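PDB 1ZPV: UPF0237 protein SP_0238 from Streptococcus pneumoniae, which is of unknown function but, as a homodimeric ACT-domain protein, may bind a small regulatory ligand such as an amino acid. Local coordinates for residues Met4-Thr9 / Ala49-Asp54. Residues are numbered along the deposited sequence; the frame is centred on the assembly and turned at random. Where two conformers were deposited one is given.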
loop_
_atom_site.group_PDB
_atom_site.type_symbol
_atom_site.label_atom_id
_atom_site.label_comp_id
_atom_site.label_asym_id
_atom_site.label_seq_id
_atom_site.Cartn_x
_atom_site.Cartn_y
_atom_site.Cartn_z
HETATM N N MSE C 4 -6.455 25.083 -4.228
HETATM C CA MSE C 4 -6.420 23.764 -4.821
HETATM C C MSE C 4 -5.474 22.928 -3.978
HETATM O O MSE C 4 -4.412 23.424 -3.555
HETATM C CB MSE C 4 -5.926 23.849 -6.284
HETATM C CG MSE C 4 -5.748 22.542 -7.016
HETATM SE SE MSE C 4 -4.015 21.641 -6.622
HETATM C CE MSE C 4 -3.796 20.747 -8.394
ATOM N N LYS C 5 -5.857 21.674 -3.732
ATOM C CA LYS C 5 -4.953 20.681 -3.132
ATOM C C LYS C 5 -5.268 19.351 -3.775
ATOM O O LYS C 5 -6.442 19.071 -4.058
ATOM C CB LYS C 5 -5.161 20.580 -1.619
ATOM C CG LYS C 5 -4.050 19.852 -0.871
ATOM C CD LYS C 5 -4.011 20.226 0.624
ATOM C CE LYS C 5 -3.143 21.457 0.909
ATOM N NZ LYS C 5 -1.690 21.302 0.507
ATOM N N ALA C 6 -4.228 18.527 -3.975
ATOM C CA ALA C 6 -4.368 17.237 -4.633
ATOM C C ALA C 6 -3.325 16.238 -4.184
ATOM O O ALA C 6 -2.270 16.609 -3.689
ATOM C CB ALA C 6 -4.285 17.396 -6.166
ATOM N N ILE C 7 -3.599 14.965 -4.438
ATOM C CA ILE C 7 -2.646 13.901 -4.153
ATOM C C ILE C 7 -2.315 13.236 -5.484
ATOM O O ILE C 7 -3.214 12.835 -6.203
ATOM C CB ILE C 7 -3.226 12.858 -3.150
ATOM C CG1 ILE C 7 -3.614 13.540 -1.812
ATOM C CG2 ILE C 7 -2.193 11.773 -2.874
ATOM C CD1 ILE C 7 -5.035 14.120 -1.798
ATOM N N ILE C 8 -1.025 13.178 -5.811
ATOM C CA ILE C 8 -0.551 12.606 -7.053
ATOM C C ILE C 8 0.132 11.288 -6.735
ATOM O O ILE C 8 0.962 11.186 -5.806
ATOM C CB ILE C 8 0.456 13.538 -7.769
ATOM C CG1 ILE C 8 -0.198 14.878 -8.120
ATOM C CG2 ILE C 8 1.138 12.828 -9.002
ATOM C CD1 ILE C 8 0.776 15.917 -8.871
ATOM N N THR C 9 -0.187 10.276 -7.512
ATOM C CA THR C 9 0.439 8.992 -7.272
ATOM C C THR C 9 1.031 8.503 -8.580
ATOM O O THR C 9 0.468 8.709 -9.677
ATOM C CB THR C 9 -0.543 7.977 -6.637
ATOM O OG1 THR C 9 -1.665 7.826 -7.471
ATOM C CG2 THR C 9 -1.070 8.496 -5.312
ATOM N N ALA C 49 2.837 12.443 -3.982
ATOM C CA ALA C 49 3.081 13.848 -3.675
ATOM C C ALA C 49 1.757 14.540 -3.396
ATOM O O ALA C 49 0.738 14.249 -4.030
ATOM C CB ALA C 49 3.806 14.574 -4.806
ATOM N N VAL C 50 1.796 15.440 -2.441
ATOM C CA VAL C 50 0.654 16.289 -2.147
ATOM C C VAL C 50 1.068 17.638 -2.665
ATOM O O VAL C 50 2.131 18.154 -2.295
ATOM C CB VAL C 50 0.309 16.346 -0.632
ATOM C CG1 VAL C 50 -0.683 17.524 -0.315
ATOM C CG2 VAL C 50 -0.305 15.026 -0.166
ATOM N N VAL C 51 0.214 18.191 -3.524
ATOM C CA VAL C 51 0.516 19.419 -4.242
ATOM C C VAL C 51 -0.625 20.409 -3.973
ATOM O O VAL C 51 -1.741 20.019 -3.570
ATOM C CB VAL C 51 0.708 19.114 -5.775
ATOM C CG1 VAL C 51 1.952 18.136 -5.982
ATOM C CG2 VAL C 51 -0.592 18.526 -6.397
ATOM N N SER C 52 -0.339 21.689 -4.144
ATOM C CA SER C 52 -1.358 22.733 -3.947
ATOM C C SER C 52 -1.067 23.958 -4.800
ATOM O O SER C 52 0.063 24.133 -5.342
ATOM C CB SER C 52 -1.431 23.132 -2.463
ATOM O OG SER C 52 -0.215 23.745 -2.060
ATOM N N SER C 53 -2.096 24.783 -4.950
ATOM C CA SER C 53 -1.975 26.069 -5.617
ATOM C C SER C 53 -2.840 27.073 -4.873
ATOM O O SER C 53 -3.854 26.697 -4.290
ATOM C CB SER C 53 -2.480 25.964 -7.051
ATOM O OG SER C 53 -2.325 27.211 -7.747
ATOM N N ASP C 54 -2.475 28.344 -4.937
ATOM C CA ASP C 54 -3.362 29.406 -4.435
ATOM C C ASP C 54 -4.448 29.822 -5.430
ATOM O O ASP C 54 -5.290 30.661 -5.109
ATOM C CB ASP C 54 -2.576 30.602 -3.860
ATOM C CG ASP C 54 -1.929 31.477 -4.927
ATOM O OD1 ASP C 54 -2.034 31.179 -6.135
ATOM O OD2 ASP C 54 -1.303 32.492 -4.544
#
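Ala49 pairs with Ile8 where two antiparallel strands, 4-12 and 44-53, run side by side in the middle of the four-stranded sheet of an ACT domain, a ferredoxin-like βαββαβ fold with strand order 2-3-1-4. The Ile8 N to Ala49 O bond is short, 2.7 Å, and almost straight at hydrogen (177°); the return bond runs from Ala49 N to Ile8 O.

Val50 faces Ile7 in a non-hydrogen-bonded pair, the two side chains lying alongside each other with Val50 CG2 4.0 Å from Ile7 CG1. On this face the second subunit packs its Leu41 on Val50 and its Val11 on Ile7, so the pair forms part of the dimer interface.

Val51 turns to the other face, which helices 18-28 and 59-72 cover. Its backbone exchanges two 2.9 Å bonds with Ala6, Val51 N to Ala6 O and Ala6 N to Val51 O. Both methyls meet the end of Ile8, whose side chain crosses that of Val51 at about a right angle: with CG1 anti to the carbonyl carbon (chi1 -61°) and the chain then extended, Ile8 CD1 reaches 3.8 Å from Val51 CG1. Ile26 and Phe66 adjoin this cluster.

Ser52 lies opposite Lys5, whose chain bends at its last two torsions and brings NZ over Ser52 CB (3.5 Å). Both polar ends go to Asp34, Lys5 NZ by a salt bridge and Ser52 OG by a hydrogen bond, which ties the pair to strand 32-41.

Ser53 closes the pairing with Met4, a selenomethionine, while its own OG accepts the backbone N-H of Glu55. Bent at its second and third torsions on the helix-covered face, the Met4 chain places SE 3.9 Å from Ser52 CA and 4.0 Å from Ser53 N.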